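Local coordinates for protein nisin leader peptide-processing serine protease NisP (Lactococcus lactis subsp. lactis, PDB 4MZD) that probably acts as a subtilisin-like serine endopeptidase that cleaves the leader peptide from the precursor of the lantibiotic nisin, at residues V78-Y88 and L395-G403. Numbering follows the deposited sequence.
Sequences VTNNGESYALY and LNIVDLLNG
With CG1 anti to the backbone N (chi1 172°), Val-398 has CG2 anti to the carbonyl carbon and beside its own N, and this second branch packs against Asn-80, Glu-83 and Ser-84, 3.6 Å from Asn-80 ND2 and 3.9 Å from Ser-84 CB. Leu-87, its CG anti to the carbonyl carbon, brings CD1 across the other branch, 4.0 Å from Val-398 CG1. One turn on, Leu-401 CD1 packs 3.7 Å from the carbonyl O of Ser-84. The direct polar link is at the helix start: Ile-397 N donates to Val-78 O at 2.9 Å, nearly straight (167°). That carbonyl holds Val-398 N only through water 1. Asn-396 is the N-cap, its OD1 taking Asp-399 N at 2.9 Å. Water 2 bridges Asn-80 ND2 to Asp-399 OD1, and water 3 links Glu-83 OE2 with Asn-402 ND2. The short, weakly bonded helix 83-87 runs 25° from parallel to helix 397-402, their axes 9.3 Å apart at closest approach. The end of helix 73-79, the turn after it and helix 83-87 are joined to the start and one face of helix 397-402, in the subtilase family region, flanked by helix 356-370 and strand 308-311.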
loop_
_atom_site.group_PDB
_atom_site.type_symbol
_atom_site.label_atom_id
_atom_site.label_comp_id
_atom_site.label_asym_id
_atom_site.label_seq_id
_atom_site.Cartn_x
_atom_site.Cartn_y
_atom_site.Cartn_z
ATOM N N VAL A 78 7.069 14.525 2.833
ATOM C CA VAL A 78 6.670 14.457 1.424
ATOM C C VAL A 78 5.932 15.693 0.899
ATOM O O VAL A 78 5.783 15.850 -0.319
ATOM C CB VAL A 78 5.839 13.188 1.104
ATOM C CG1 VAL A 78 6.658 11.937 1.372
ATOM C CG2 VAL A 78 4.537 13.164 1.894
ATOM N N THR A 79 5.490 16.566 1.810
ATOM C CA THR A 79 4.737 17.768 1.444
ATOM C C THR A 79 5.547 19.062 1.565
ATOM O O THR A 79 5.002 20.140 1.350
ATOM C CB THR A 79 3.491 17.960 2.348
ATOM O OG1 THR A 79 3.915 18.162 3.703
ATOM C CG2 THR A 79 2.525 16.781 2.253
ATOM N N ASN A 80 6.829 18.947 1.902
ATOM C CA ASN A 80 7.643 20.110 2.245
ATOM C C ASN A 80 6.992 20.890 3.375
ATOM O O ASN A 80 6.688 22.080 3.244
ATOM C CB ASN A 80 7.877 21.013 1.037
ATOM C CG ASN A 80 8.857 20.422 0.057
ATOM O OD1 ASN A 80 9.460 19.379 0.319
ATOM N ND2 ASN A 80 9.035 21.090 -1.075
ATOM N N ASN A 81 6.773 20.193 4.483
ATOM C CA ASN A 81 6.149 20.780 5.661
ATOM C C ASN A 81 4.895 21.579 5.322
ATOM O O ASN A 81 4.718 22.728 5.739
ATOM C CB ASN A 81 7.141 21.608 6.485
ATOM C CG ASN A 81 6.697 21.764 7.926
ATOM O OD1 ASN A 81 5.614 21.310 8.301
ATOM N ND2 ASN A 81 7.535 22.391 8.748
ATOM N N GLY A 82 4.024 20.941 4.551
ATOM C CA GLY A 82 2.709 21.477 4.262
ATOM C C GLY A 82 2.582 22.287 2.988
ATOM O O GLY A 82 1.472 22.633 2.598
ATOM N N GLU A 83 3.697 22.588 2.327
ATOM C CA GLU A 83 3.642 23.412 1.127
ATOM C C GLU A 83 2.694 22.850 0.075
ATOM O O GLU A 83 1.968 23.598 -0.576
ATOM C CB GLU A 83 5.029 23.584 0.499
ATOM C CG GLU A 83 4.987 24.485 -0.736
ATOM C CD GLU A 83 6.298 24.568 -1.492
ATOM O OE1 GLU A 83 7.277 23.912 -1.082
ATOM O OE2 GLU A 83 6.345 25.299 -2.509
ATOM N N SER A 84 2.710 21.535 -0.120
ATOM C CA SER A 84 1.968 20.967 -1.236
ATOM C C SER A 84 0.460 21.198 -1.132
ATOM O O SER A 84 -0.220 21.314 -2.150
ATOM C CB SER A 84 2.276 19.476 -1.398
ATOM O OG SER A 84 1.908 18.752 -0.243
ATOM N N TYR A 85 -0.064 21.258 0.089
ATOM C CA TYR A 85 -1.504 21.412 0.277
ATOM C C TYR A 85 -2.028 22.689 -0.356
ATOM O O TYR A 85 -3.122 22.702 -0.908
ATOM C CB TYR A 85 -1.868 21.397 1.757
ATOM C CG TYR A 85 -1.510 20.116 2.457
ATOM C CD1 TYR A 85 -1.842 18.884 1.907
ATOM C CD2 TYR A 85 -0.837 20.140 3.667
ATOM C CE1 TYR A 85 -1.511 17.711 2.548
ATOM C CE2 TYR A 85 -0.510 18.974 4.318
ATOM C CZ TYR A 85 -0.854 17.761 3.760
ATOM O OH TYR A 85 -0.517 16.601 4.413
ATOM N N ALA A 86 -1.251 23.761 -0.261
ATOM C CA ALA A 86 -1.671 25.055 -0.779
ATOM C C ALA A 86 -1.592 25.119 -2.299
ATOM O O ALA A 86 -2.173 26.007 -2.915
ATOM C CB ALA A 86 -0.841 26.168 -0.160
ATOM N N LEU A 87 -0.873 24.179 -2.901
ATOM C CA LEU A 87 -0.655 24.205 -4.343
ATOM C C LEU A 87 -1.827 23.672 -5.160
ATOM O O LEU A 87 -2.019 24.087 -6.300
ATOM C CB LEU A 87 0.620 23.446 -4.719
ATOM C CG LEU A 87 1.926 24.011 -4.163
ATOM C CD1 LEU A 87 3.108 23.189 -4.655
ATOM C CD2 LEU A 87 2.092 25.476 -4.537
ATOM N N TYR A 88 -2.598 22.748 -4.593
ATOM C CA TYR A 88 -3.670 22.112 -5.348
ATOM C C TYR A 88 -4.751 21.482 -4.473
ATOM O O TYR A 88 -4.452 20.795 -3.497
ATOM C CB TYR A 88 -3.108 21.047 -6.302
ATOM C CG TYR A 88 -4.166 20.549 -7.246
ATOM C CD1 TYR A 88 -4.621 21.364 -8.272
ATOM C CD2 TYR A 88 -4.741 19.292 -7.096
ATOM C CE1 TYR A 88 -5.611 20.950 -9.125
ATOM C CE2 TYR A 88 -5.735 18.860 -7.953
ATOM C CZ TYR A 88 -6.166 19.700 -8.967
ATOM O OH TYR A 88 -7.157 19.305 -9.833
ATOM N N LEU A 395 9.275 10.068 -2.997
ATOM C CA LEU A 395 8.111 10.900 -3.267
ATOM C C LEU A 395 8.330 12.321 -2.762
ATOM O O LEU A 395 8.718 12.530 -1.610
ATOM C CB LEU A 395 6.883 10.315 -2.573
ATOM C CG LEU A 395 5.592 11.115 -2.763
ATOM C CD1 LEU A 395 5.120 11.057 -4.214
ATOM C CD2 LEU A 395 4.516 10.592 -1.829
ATOM N N ASN A 396 8.073 13.289 -3.633
ATOM C CA ASN A 396 8.068 14.691 -3.253
ATOM C C ASN A 396 6.893 15.323 -3.970
ATOM O O ASN A 396 6.911 15.490 -5.191
ATOM C CB ASN A 396 9.376 15.382 -3.627
ATOM C CG ASN A 396 9.428 16.812 -3.139
ATOM O OD1 ASN A 396 8.666 17.660 -3.597
ATOM N ND2 ASN A 396 10.321 17.086 -2.197
ATOM N N ILE A 397 5.854 15.646 -3.209
ATOM C CA ILE A 397 4.593 16.042 -3.817
ATOM C C ILE A 397 4.674 17.420 -4.465
ATOM O O ILE A 397 4.044 17.659 -5.491
ATOM C CB ILE A 397 3.426 15.941 -2.815
ATOM C CG1 ILE A 397 3.355 14.512 -2.270
ATOM C CG2 ILE A 397 2.118 16.340 -3.478
ATOM C CD1 ILE A 397 2.254 14.276 -1.269
ATOM N N VAL A 398 5.460 18.321 -3.881
ATOM C CA VAL A 398 5.672 19.612 -4.518
ATOM C C VAL A 398 6.297 19.439 -5.908
ATOM O O VAL A 398 5.837 20.042 -6.885
ATOM C CB VAL A 398 6.503 20.559 -3.629
ATOM C CG1 VAL A 398 6.880 21.812 -4.404
ATOM C CG2 VAL A 398 5.716 20.913 -2.371
ATOM N N ASP A 399 7.330 18.606 -6.005
ATOM C CA ASP A 399 7.967 18.357 -7.297
ATOM C C ASP A 399 6.977 17.741 -8.278
ATOM O O ASP A 399 6.953 18.091 -9.461
ATOM C CB ASP A 399 9.171 17.425 -7.161
ATOM C CG ASP A 399 10.365 18.089 -6.513
ATOM O OD1 ASP A 399 10.377 19.331 -6.368
ATOM O OD2 ASP A 399 11.312 17.358 -6.166
ATOM N N LEU A 400 6.162 16.820 -7.782
ATOM C CA LEU A 400 5.214 16.125 -8.629
ATOM C C LEU A 400 4.157 17.088 -9.168
ATOM O O LEU A 400 3.865 17.091 -10.365
ATOM C CB LEU A 400 4.568 14.995 -7.841
ATOM C CG LEU A 400 3.743 14.006 -8.650
ATOM C CD1 LEU A 400 4.595 13.371 -9.736
ATOM C CD2 LEU A 400 3.180 12.949 -7.721
ATOM N N LEU A 401 3.588 17.908 -8.288
ATOM C CA LEU A 401 2.582 18.890 -8.689
ATOM C C LEU A 401 3.156 19.909 -9.667
ATOM O O LEU A 401 2.501 20.288 -10.637
ATOM C CB LEU A 401 1.999 19.604 -7.467
ATOM C CG LEU A 401 1.049 18.783 -6.590
ATOM C CD1 LEU A 401 0.783 19.504 -5.272
ATOM C CD2 LEU A 401 -0.250 18.482 -7.319
ATOM N N ASN A 402 4.377 20.362 -9.410
ATOM C CA ASN A 402 5.014 21.330 -10.296
ATOM C C ASN A 402 5.348 20.755 -11.674
ATOM O O ASN A 402 5.331 21.476 -12.668
ATOM C CB ASN A 402 6.249 21.943 -9.631
ATOM C CG ASN A 402 5.885 22.916 -8.523
ATOM O OD1 ASN A 402 4.802 23.504 -8.532
ATOM N ND2 ASN A 402 6.790 23.100 -7.572
ATOM N N GLY A 403 5.651 19.460 -11.726
ATOM C CA GLY A 403 5.832 18.757 -12.985
ATOM C C GLY A 403 6.817 19.390 -13.954
ATOM O O GLY A 403 6.523 19.543 -15.143
HETATM O O HOH W 1 6.977 18.252 -1.401
HETATM O O HOH W 2 10.500 20.343 -3.454
HETATM O O HOH W 3 6.481 25.184 -5.314
#